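Local coordinates for putative membrane anchored protein (Corynebacterium diphtheriae, PDB 3LSO) that is of uncharacterised function but is probably held at the bacterial cell surface by a membrane anchor, carrying an elongated chain of beta-rich domains, at residues K103-Q108 with T141-A146. Numbering follows the deposited sequence.
Sequences KLDGNQ and TVRLQA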
loop_
_atom_site.group_PDB
_atom_site.type_symbol
_atom_site.label_atom_id
_atom_site.label_comp_id
_atom_site.label_asym_id
_atom_site.label_seq_id
_atom_site.Cartn_x
_atom_site.Cartn_y
_atom_site.Cartn_z
ATOM N N LYS B 103 -5.907 -25.366 3.159
ATOM C CA LYS B 103 -5.447 -26.655 2.652
ATOM C C LYS B 103 -3.987 -26.922 3.089
ATOM O O LYS B 103 -3.251 -25.992 3.446
ATOM C CB LYS B 103 -5.629 -26.741 1.125
ATOM C CG LYS B 103 -4.567 -26.030 0.309
ATOM C CD LYS B 103 -4.935 -25.971 -1.167
ATOM C CE LYS B 103 -3.690 -25.817 -2.054
ATOM N NZ LYS B 103 -3.968 -25.013 -3.281
ATOM N N LEU B 104 -3.585 -28.194 3.078
ATOM C CA LEU B 104 -2.210 -28.598 3.403
ATOM C C LEU B 104 -1.240 -28.223 2.294
ATOM O O LEU B 104 -1.558 -28.356 1.112
ATOM C CB LEU B 104 -2.145 -30.109 3.633
ATOM C CG LEU B 104 -3.109 -30.648 4.691
ATOM C CD1 LEU B 104 -3.462 -32.121 4.485
ATOM C CD2 LEU B 104 -2.522 -30.439 6.055
ATOM N N ASP B 105 -0.054 -27.772 2.681
ATOM C CA ASP B 105 0.995 -27.479 1.721
ATOM C C ASP B 105 2.013 -28.629 1.663
ATOM O O ASP B 105 2.894 -28.719 2.519
ATOM C CB ASP B 105 1.680 -26.152 2.064
ATOM C CG ASP B 105 2.383 -25.524 0.862
ATOM O OD1 ASP B 105 2.241 -26.043 -0.275
ATOM O OD2 ASP B 105 3.081 -24.500 1.051
ATOM N N GLY B 106 1.885 -29.509 0.667
ATOM C CA GLY B 106 2.789 -30.659 0.513
ATOM C C GLY B 106 2.285 -31.937 1.178
ATOM O O GLY B 106 1.401 -31.896 2.052
ATOM N N ASN B 107 2.834 -33.081 0.773
ATOM C CA ASN B 107 2.403 -34.352 1.357
ATOM C C ASN B 107 3.100 -34.661 2.681
ATOM O O ASN B 107 4.242 -35.126 2.723
ATOM C CB ASN B 107 2.504 -35.525 0.365
ATOM C CG ASN B 107 1.262 -35.661 -0.523
ATOM O OD1 ASN B 107 0.124 -35.490 -0.063
ATOM N ND2 ASN B 107 1.482 -35.982 -1.805
ATOM N N GLN B 108 2.376 -34.401 3.759
ATOM C CA GLN B 108 2.930 -34.463 5.094
ATOM C C GLN B 108 2.465 -35.740 5.749
ATOM O O GLN B 108 1.275 -36.062 5.704
ATOM C CB GLN B 108 2.471 -33.260 5.907
ATOM C CG GLN B 108 3.448 -32.091 5.930
ATOM C CD GLN B 108 2.727 -30.751 6.078
ATOM O OE1 GLN B 108 2.144 -30.250 5.121
ATOM N NE2 GLN B 108 2.761 -30.176 7.276
ATOM N N THR B 141 4.632 -30.009 13.602
ATOM C CA THR B 141 4.636 -28.893 12.668
ATOM C C THR B 141 3.690 -29.176 11.524
ATOM O O THR B 141 3.911 -30.110 10.760
ATOM C CB THR B 141 6.035 -28.654 12.061
ATOM O OG1 THR B 141 7.045 -28.900 13.051
ATOM C CG2 THR B 141 6.147 -27.225 11.542
ATOM N N VAL B 142 2.644 -28.367 11.405
ATOM C CA VAL B 142 1.733 -28.465 10.268
ATOM C C VAL B 142 1.958 -27.315 9.300
ATOM O O VAL B 142 1.950 -26.150 9.697
ATOM C CB VAL B 142 0.247 -28.440 10.696
ATOM C CG1 VAL B 142 -0.642 -28.629 9.491
ATOM C CG2 VAL B 142 -0.053 -29.505 11.747
ATOM N N ARG B 143 2.144 -27.625 8.026
ATOM C CA ARG B 143 2.216 -26.574 7.019
ATOM C C ARG B 143 0.883 -26.405 6.289
ATOM O O ARG B 143 0.310 -27.355 5.765
ATOM C CB ARG B 143 3.350 -26.836 6.040
ATOM C CG ARG B 143 3.684 -25.643 5.169
ATOM C CD ARG B 143 5.035 -25.805 4.525
ATOM N NE ARG B 143 5.372 -24.623 3.736
ATOM C CZ ARG B 143 5.872 -23.488 4.234
ATOM N NH1 ARG B 143 6.101 -23.366 5.543
ATOM N NH2 ARG B 143 6.138 -22.471 3.418
ATOM N N LEU B 144 0.395 -25.177 6.268
ATOM C CA LEU B 144 -0.867 -24.871 5.625
ATOM C C LEU B 144 -0.717 -23.630 4.757
ATOM O O LEU B 144 0.202 -22.825 4.950
ATOM C CB LEU B 144 -1.930 -24.613 6.689
ATOM C CG LEU B 144 -2.144 -25.622 7.834
ATOM C CD1 LEU B 144 -2.788 -24.956 9.036
ATOM C CD2 LEU B 144 -2.974 -26.805 7.381
ATOM N N GLN B 145 -1.619 -23.483 3.792
ATOM C CA GLN B 145 -1.850 -22.186 3.170
ATOM C C GLN B 145 -3.345 -21.863 3.158
ATOM O O GLN B 145 -4.186 -22.765 3.070
ATOM C CB GLN B 145 -1.233 -22.106 1.770
ATOM C CG GLN B 145 -1.598 -23.246 0.837
ATOM C CD GLN B 145 -1.009 -23.062 -0.558
ATOM O OE1 GLN B 145 0.212 -23.112 -0.739
ATOM N NE2 GLN B 145 -1.879 -22.858 -1.552
ATOM N N ALA B 146 -3.668 -20.577 3.276
ATOM C CA ALA B 146 -5.048 -20.128 3.204
ATOM C C ALA B 146 -5.433 -19.903 1.748
ATOM O O ALA B 146 -4.588 -19.550 0.927
ATOM C CB ALA B 146 -5.221 -18.886 3.991
#
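Lys103 and Gln145 grip each other through a reciprocal pair of backbone bonds, Lys103 N to Gln145 O at 3.1 Å and Gln145 N to Lys103 O at 3.0 Å. Two residues on, Asp105 N reaches Arg143 O over 3.1 Å; this bond is straight at the hydrogen (175°), yet the donor stands above the carbonyl plane. A long salt bridge joins OD2 of Asp105 to NE of Arg143 at 3.5 Å. With CG anti to the backbone N (chi1 -167°) and the chain extended to NE, Arg143 runs alongside Asp105, and its NH1 forms a second salt bridge, to Asp66. The pairing adds the short strand 102-104 antiparallel to the end of strand 132-146, whose other edge bonds to strand 64-77, within the all-beta N-terminal domain of the E-set clan. Beyond the strand, Gln108 brings its side-chain amide back against the backbone around Arg143. Lys103 and Gln145 also lie alongside each other, their CG atoms 4.1 Å apart. On the apolar side, CD2 of Leu104 meets CD2 of Leu144 at 3.9 Å and CG1 of Val142 at 4.3 Å, while Leu113 and Phe65 pack against Leu104 and Leu144, respectively.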